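Local coordinates for protein lipid II:glycine glycyltransferase (Staphylococcus aureus, PDB 6SNR) that probably adds the first glycine of the pentaglycine interpeptide bridge to the lysine of membrane-bound lipid II, taking it from glycyl-tRNA, at residues 177-182 and 229-234; 300-305 and 324-329. One frame throughout, in Å; residues are numbered along the deposited sequence.

Contact 1. Residues 177-182 and 229-234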
loop_
_atom_site.group_PDB
_atom_site.type_symbol
_atom_site.label_atom_id
_atom_site.label_comp_id
_atom_site.label_asym_id
_atom_site.label_seq_id
_atom_site.Cartn_x
_atom_site.Cartn_y
_atom_site.Cartn_z
ATOM N N ARG A 177 -4.259 -21.747 8.104
ATOM C CA ARG A 177 -5.392 -22.461 7.459
ATOM C C ARG A 177 -5.073 -23.109 6.118
ATOM O O ARG A 177 -5.807 -23.995 5.662
ATOM C CB ARG A 177 -6.672 -21.610 7.423
ATOM C CG ARG A 177 -7.150 -21.235 8.824
ATOM C CD ARG A 177 -8.492 -21.726 9.320
ATOM N NE ARG A 177 -9.527 -20.738 9.061
ATOM C CZ ARG A 177 -10.575 -20.426 9.843
ATOM N NH1 ARG A 177 -11.416 -19.492 9.404
ATOM N NH2 ARG A 177 -10.809 -20.986 11.038
ATOM N N GLY A 178 -3.985 -22.703 5.468
ATOM C CA GLY A 178 -3.499 -23.430 4.289
ATOM C C GLY A 178 -3.407 -22.670 2.971
ATOM O O GLY A 178 -3.476 -23.266 1.930
ATOM N N THR A 179 -3.240 -21.350 3.002
ATOM C CA THR A 179 -2.883 -20.620 1.755
ATOM C C THR A 179 -1.379 -20.313 1.736
ATOM O O THR A 179 -0.728 -20.373 2.761
ATOM C CB THR A 179 -3.660 -19.273 1.621
ATOM O OG1 THR A 179 -3.507 -18.474 2.806
ATOM C CG2 THR A 179 -5.150 -19.512 1.342
ATOM N N THR A 180 -0.848 -19.954 0.562
ATOM C CA THR A 180 0.509 -19.428 0.434
ATOM C C THR A 180 0.439 -18.050 -0.238
ATOM O O THR A 180 -0.468 -17.774 -1.059
ATOM C CB THR A 180 1.418 -20.335 -0.424
ATOM O OG1 THR A 180 0.807 -20.560 -1.688
ATOM C CG2 THR A 180 1.607 -21.689 0.248
ATOM N N VAL A 181 1.357 -17.189 0.163
ATOM C CA VAL A 181 1.465 -15.851 -0.477
ATOM C C VAL A 181 2.656 -15.911 -1.420
ATOM O O VAL A 181 3.761 -16.248 -0.995
ATOM C CB VAL A 181 1.616 -14.768 0.574
ATOM C CG1 VAL A 181 1.646 -13.400 -0.084
ATOM C CG2 VAL A 181 0.453 -14.856 1.581
ATOM N N GLU A 182 2.414 -15.560 -2.690
ATOM C CA GLU A 182 3.458 -15.496 -3.724
ATOM C C GLU A 182 3.762 -14.033 -4.091
ATOM O O GLU A 182 2.838 -13.249 -4.227
ATOM C CB GLU A 182 2.977 -16.158 -5.015
ATOM C CG GLU A 182 2.734 -17.659 -4.944
ATOM C CD GLU A 182 2.125 -18.241 -6.214
ATOM O OE1 GLU A 182 1.807 -17.499 -7.175
ATOM O OE2 GLU A 182 1.939 -19.480 -6.233
ATOM N N PHE A 229 1.512 -9.196 -5.333
ATOM C CA PHE A 229 1.427 -10.398 -4.464
ATOM C C PHE A 229 0.121 -11.068 -4.813
ATOM O O PHE A 229 -0.872 -10.379 -5.042
ATOM C CB PHE A 229 1.483 -10.026 -2.969
ATOM C CG PHE A 229 2.806 -9.530 -2.536
ATOM C CD1 PHE A 229 3.170 -8.221 -2.794
ATOM C CD2 PHE A 229 3.720 -10.362 -1.932
ATOM C CE1 PHE A 229 4.418 -7.771 -2.474
ATOM C CE2 PHE A 229 4.971 -9.894 -1.564
ATOM C CZ PHE A 229 5.312 -8.574 -1.852
ATOM N N LEU A 230 0.114 -12.416 -4.805
ATOM C CA LEU A 230 -1.098 -13.198 -5.065
ATOM C C LEU A 230 -1.202 -14.281 -3.976
ATOM O O LEU A 230 -0.167 -14.865 -3.566
ATOM C CB LEU A 230 -0.978 -13.852 -6.423
ATOM C CG LEU A 230 -0.959 -12.976 -7.650
ATOM C CD1 LEU A 230 -0.782 -13.812 -8.907
ATOM C CD2 LEU A 230 -2.234 -12.174 -7.719
ATOM N N VAL A 231 -2.417 -14.577 -3.540
ATOM C CA VAL A 231 -2.617 -15.642 -2.509
ATOM C C VAL A 231 -3.294 -16.835 -3.192
ATOM O O VAL A 231 -4.331 -16.669 -3.820
ATOM C CB VAL A 231 -3.481 -15.159 -1.356
ATOM C CG1 VAL A 231 -3.703 -16.272 -0.325
ATOM C CG2 VAL A 231 -2.838 -13.939 -0.682
ATOM N N LYS A 232 -2.676 -18.006 -3.037
ATOM C CA LYS A 232 -3.089 -19.237 -3.698
ATOM C C LYS A 232 -3.534 -20.281 -2.650
ATOM O O LYS A 232 -2.927 -20.425 -1.591
ATOM C CB LYS A 232 -1.915 -19.813 -4.468
ATOM C CG LYS A 232 -2.291 -20.983 -5.366
ATOM C CD LYS A 232 -1.144 -21.352 -6.281
ATOM C CE LYS A 232 -1.607 -21.470 -7.711
ATOM N NZ LYS A 232 -0.569 -22.194 -8.494
ATOM N N LEU A 233 -4.579 -21.022 -2.993
ATOM C CA LEU A 233 -4.963 -22.219 -2.252
ATOM C C LEU A 233 -4.594 -23.357 -3.191
ATOM O O LEU A 233 -5.147 -23.428 -4.289
ATOM C CB LEU A 233 -6.456 -22.217 -1.988
ATOM C CG LEU A 233 -7.026 -23.558 -1.453
ATOM C CD1 LEU A 233 -6.270 -23.982 -0.189
ATOM C CD2 LEU A 233 -8.512 -23.412 -1.167
ATOM N N ASP A 234 -3.627 -24.176 -2.801
ATOM C CA ASP A 234 -3.136 -25.245 -3.669
ATOM C C ASP A 234 -3.486 -26.599 -3.052
ATOM O O ASP A 234 -2.900 -26.978 -2.037
ATOM C CB ASP A 234 -1.633 -25.207 -3.856
ATOM C CG ASP A 234 -1.186 -26.132 -4.968
ATOM O OD1 ASP A 234 -1.505 -25.840 -6.145
ATOM O OD2 ASP A 234 -0.576 -27.179 -4.681
#
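Val181 and Val231 face one another as a non-hydrogen-bonded antiparallel pair, their CG2 methyls meeting at 4.1 Å. The other branch of Val181, CG1, lies anti to its backbone N (chi1 -177°), which carries it along the strand to CD2 of the Phe229 ring, also 4.1 Å away. Val231 likewise spends its second methyl on a neighbour, since CG1 packs 3.6 Å from CB of Thr179. Helix 332-347 covers this face, where His335 ND1 and Thr179 OG1 share a hydrogen bond and Tyr343 meets Phe229 edge-to-face. The pairing joins the outermost strand 180-183 to strand 226-233 in a mixed sheet of this FemABX-family enzyme, and four backbone hydrogen bonds link Thr180 with Lys232 and Glu182 with Leu230. On the opposite face Lys232 runs beside Thr180, pointing the same way, then bends at chi3 (-131°). Glu182 reaches across it at a slant and brings OE2 to 3.6 Å from Lys232 CD. The charges stay beyond salt-bridge distance, with OE2 4.3 Å from Lys232 NZ, and the polar ends have other partners: Glu182 OE1 bonds to Tyr303 OH, and Lys232 NZ donates to Glu300 O.

Contact 2. Residues 300-305 and 324-329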
loop_
_atom_site.group_PDB
_atom_site.type_symbol
_atom_site.label_atom_id
_atom_site.label_comp_id
_atom_site.label_asym_id
_atom_site.label_seq_id
_atom_site.Cartn_x
_atom_site.Cartn_y
_atom_site.Cartn_z
ATOM N N GLU A 300 -3.841 -26.897 -10.587
ATOM C CA GLU A 300 -2.723 -26.091 -10.139
ATOM C C GLU A 300 -3.208 -24.974 -9.202
ATOM O O GLU A 300 -2.616 -23.910 -9.172
ATOM C CB GLU A 300 -2.019 -25.480 -11.354
ATOM N N GLY A 301 -4.292 -25.217 -8.462
ATOM C CA GLY A 301 -4.754 -24.293 -7.421
ATOM C C GLY A 301 -5.608 -23.152 -7.921
ATOM O O GLY A 301 -5.906 -23.037 -9.114
ATOM N N ILE A 302 -6.015 -22.303 -6.984
ATOM C CA ILE A 302 -6.883 -21.206 -7.273
ATOM C C ILE A 302 -6.328 -20.009 -6.521
ATOM O O ILE A 302 -5.893 -20.130 -5.375
ATOM C CB ILE A 302 -8.340 -21.483 -6.831
ATOM C CG1 ILE A 302 -9.283 -20.372 -7.326
ATOM C CG2 ILE A 302 -8.457 -21.648 -5.327
ATOM C CD1 ILE A 302 -10.660 -20.387 -6.692
ATOM N N TYR A 303 -6.328 -18.872 -7.195
ATOM C CA TYR A 303 -5.938 -17.619 -6.548
ATOM C C TYR A 303 -7.158 -16.947 -5.937
ATOM O O TYR A 303 -8.188 -16.810 -6.583
ATOM C CB TYR A 303 -5.271 -16.697 -7.568
ATOM C CG TYR A 303 -3.889 -17.151 -7.935
ATOM C CD1 TYR A 303 -2.828 -17.029 -7.050
ATOM C CD2 TYR A 303 -3.625 -17.686 -9.185
ATOM C CE1 TYR A 303 -1.540 -17.440 -7.363
ATOM C CE2 TYR A 303 -2.343 -18.094 -9.520
ATOM C CZ TYR A 303 -1.301 -17.981 -8.624
ATOM O OH TYR A 303 -0.020 -18.405 -8.971
ATOM N N LEU A 304 -6.993 -16.501 -4.688
ATOM C CA LEU A 304 -8.037 -15.925 -3.881
ATOM C C LEU A 304 -7.965 -14.423 -3.677
ATOM O O LEU A 304 -8.989 -13.763 -3.498
ATOM C CB LEU A 304 -7.959 -16.558 -2.480
ATOM C CG LEU A 304 -8.168 -18.080 -2.415
ATOM C CD1 LEU A 304 -8.233 -18.519 -0.967
ATOM C CD2 LEU A 304 -9.397 -18.489 -3.193
ATOM N N SER A 305 -6.749 -13.888 -3.610
ATOM C CA SER A 305 -6.601 -12.453 -3.411
ATOM C C SER A 305 -5.311 -11.982 -4.057
ATOM O O SER A 305 -4.466 -12.776 -4.420
ATOM C CB SER A 305 -6.635 -12.077 -1.940
ATOM O OG SER A 305 -5.536 -12.567 -1.212
ATOM N N SER A 324 -11.531 -12.646 -4.326
ATOM C CA SER A 324 -12.675 -13.352 -4.923
ATOM C C SER A 324 -13.725 -13.634 -3.876
ATOM O O SER A 324 -13.521 -13.394 -2.700
ATOM C CB SER A 324 -12.247 -14.668 -5.557
ATOM O OG SER A 324 -11.845 -15.608 -4.583
ATOM N N ASN A 325 -14.871 -14.127 -4.341
ATOM C CA ASN A 325 -15.967 -14.512 -3.461
ATOM C C ASN A 325 -15.825 -15.927 -2.884
ATOM O O ASN A 325 -16.637 -16.339 -2.048
ATOM C CB ASN A 325 -17.300 -14.401 -4.237
ATOM C CG ASN A 325 -17.618 -12.978 -4.681
ATOM O OD1 ASN A 325 -17.946 -12.738 -5.840
ATOM N ND2 ASN A 325 -17.594 -12.044 -3.748
ATOM N N GLU A 326 -14.807 -16.672 -3.302
ATOM C CA GLU A 326 -14.656 -18.063 -2.868
ATOM C C GLU A 326 -13.621 -18.267 -1.761
ATOM O O GLU A 326 -12.669 -17.500 -1.625
ATOM C CB GLU A 326 -14.251 -18.930 -4.041
ATOM C CG GLU A 326 -15.214 -18.924 -5.206
ATOM C CD GLU A 326 -14.676 -19.782 -6.321
ATOM O OE1 GLU A 326 -14.221 -19.212 -7.330
ATOM O OE2 GLU A 326 -14.667 -21.020 -6.157
ATOM N N PHE A 327 -13.831 -19.322 -0.983
ATOM C CA PHE A 327 -12.901 -19.775 0.051
ATOM C C PHE A 327 -12.492 -18.679 1.050
ATOM O O PHE A 327 -11.358 -18.691 1.554
ATOM C CB PHE A 327 -11.687 -20.451 -0.580
ATOM C CG PHE A 327 -12.040 -21.581 -1.495
ATOM C CD1 PHE A 327 -12.454 -22.801 -0.973
ATOM C CD2 PHE A 327 -11.980 -21.426 -2.873
ATOM C CE1 PHE A 327 -12.807 -23.846 -1.812
ATOM C CE2 PHE A 327 -12.334 -22.476 -3.721
ATOM C CZ PHE A 327 -12.731 -23.686 -3.180
ATOM N N ARG A 328 -13.452 -17.810 1.386
ATOM C CA ARG A 328 -13.235 -16.654 2.287
ATOM C C ARG A 328 -12.780 -17.093 3.677
ATOM O O ARG A 328 -12.072 -16.356 4.354
ATOM C CB ARG A 328 -14.498 -15.795 2.440
ATOM C CG ARG A 328 -15.082 -15.166 1.176
ATOM C CD ARG A 328 -16.482 -14.580 1.427
ATOM N NE ARG A 328 -17.387 -15.596 1.978
ATOM C CZ ARG A 328 -18.688 -15.436 2.216
ATOM N NH1 ARG A 328 -19.385 -16.450 2.724
ATOM N NH2 ARG A 328 -19.301 -14.286 1.954
ATOM N N ASP A 329 -13.198 -18.285 4.112
ATOM C CA ASP A 329 -12.788 -18.836 5.416
ATOM C C ASP A 329 -11.296 -19.131 5.555
ATOM O O ASP A 329 -10.799 -19.313 6.658
ATOM C CB ASP A 329 -13.601 -20.110 5.742
ATOM C CG ASP A 329 -14.979 -19.810 6.283
ATOM O OD1 ASP A 329 -15.443 -18.652 6.165
ATOM O OD2 ASP A 329 -15.607 -20.753 6.842
#
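Leu304 and Ser324 are joined where two strands of an antiparallel hairpin come to their open end: strand 302-312 turns back into strand 315-323, and the chain then leaves the sheet through the loop that leads to helix 332-347. Ser324 N donates to Leu304 O at 2.9 Å, a fairly straight bond (165° at the hydrogen) whose donor is tilted out of the carbonyl plane. Side chains of Leu304, Ile302, Glu326 and Phe327 make most of the rest of the contact. Leu304 has CG anti to its own carbonyl carbon and is extended at chi2, a conformation that brings both methyls to the loop although its CB does not point straight at it. CD1 packs 4.0 Å from CB of Phe327, while CD2 lies 3.9 Å from CD2 of the ring and also touches Glu326 O. The two side chains cross at about a right angle. Phe327 itself has positive phi, a left-handed backbone conformation, and its CB is directed at the strand.

Ile302 comes to the same ring differently. Its CG1 is anti to the backbone N (chi1 -172°) and the chain stays extended through chi2, which carries CD1 to the edge of the Phe327 ring, near its plane and 4.0 Å from CE2. The same methyl lies over the face of the Glu326 carboxylate, 3.8 Å from OE1, and the Glu326 side chain crosses that of Ile302 nearly perpendicularly. The CB of Tyr303, between these two apolar residues, points away from the loop. Ser324 OG sits between its backbone N and carbonyl carbon (chi1 69°), a rotation that lets it accept a weak hydrogen bond from Glu326 N at 3.4 Å.

Contact 1 is complete in the sequence before contact 2 begins, and their centres lie about 9 Å apart in one mixed seven-stranded sheet. The long helices 235-262 and 267-297 fall between them in sequence, so strand 226-233 enters this helical hairpin and strand 302-312 returns from it, the two being antiparallel neighbours in the sheet. They touch directly, with Leu304 N 2.8 Å from Val231 O in a probable hydrogen bond. A further tie brings the loop of contact 2 to the start of contact 1, Arg177 NH1 bonding to Asp329 O. Together they join edge strand 180-183, the next two strands and the loop after strand 315-323 at the base of the helical arm.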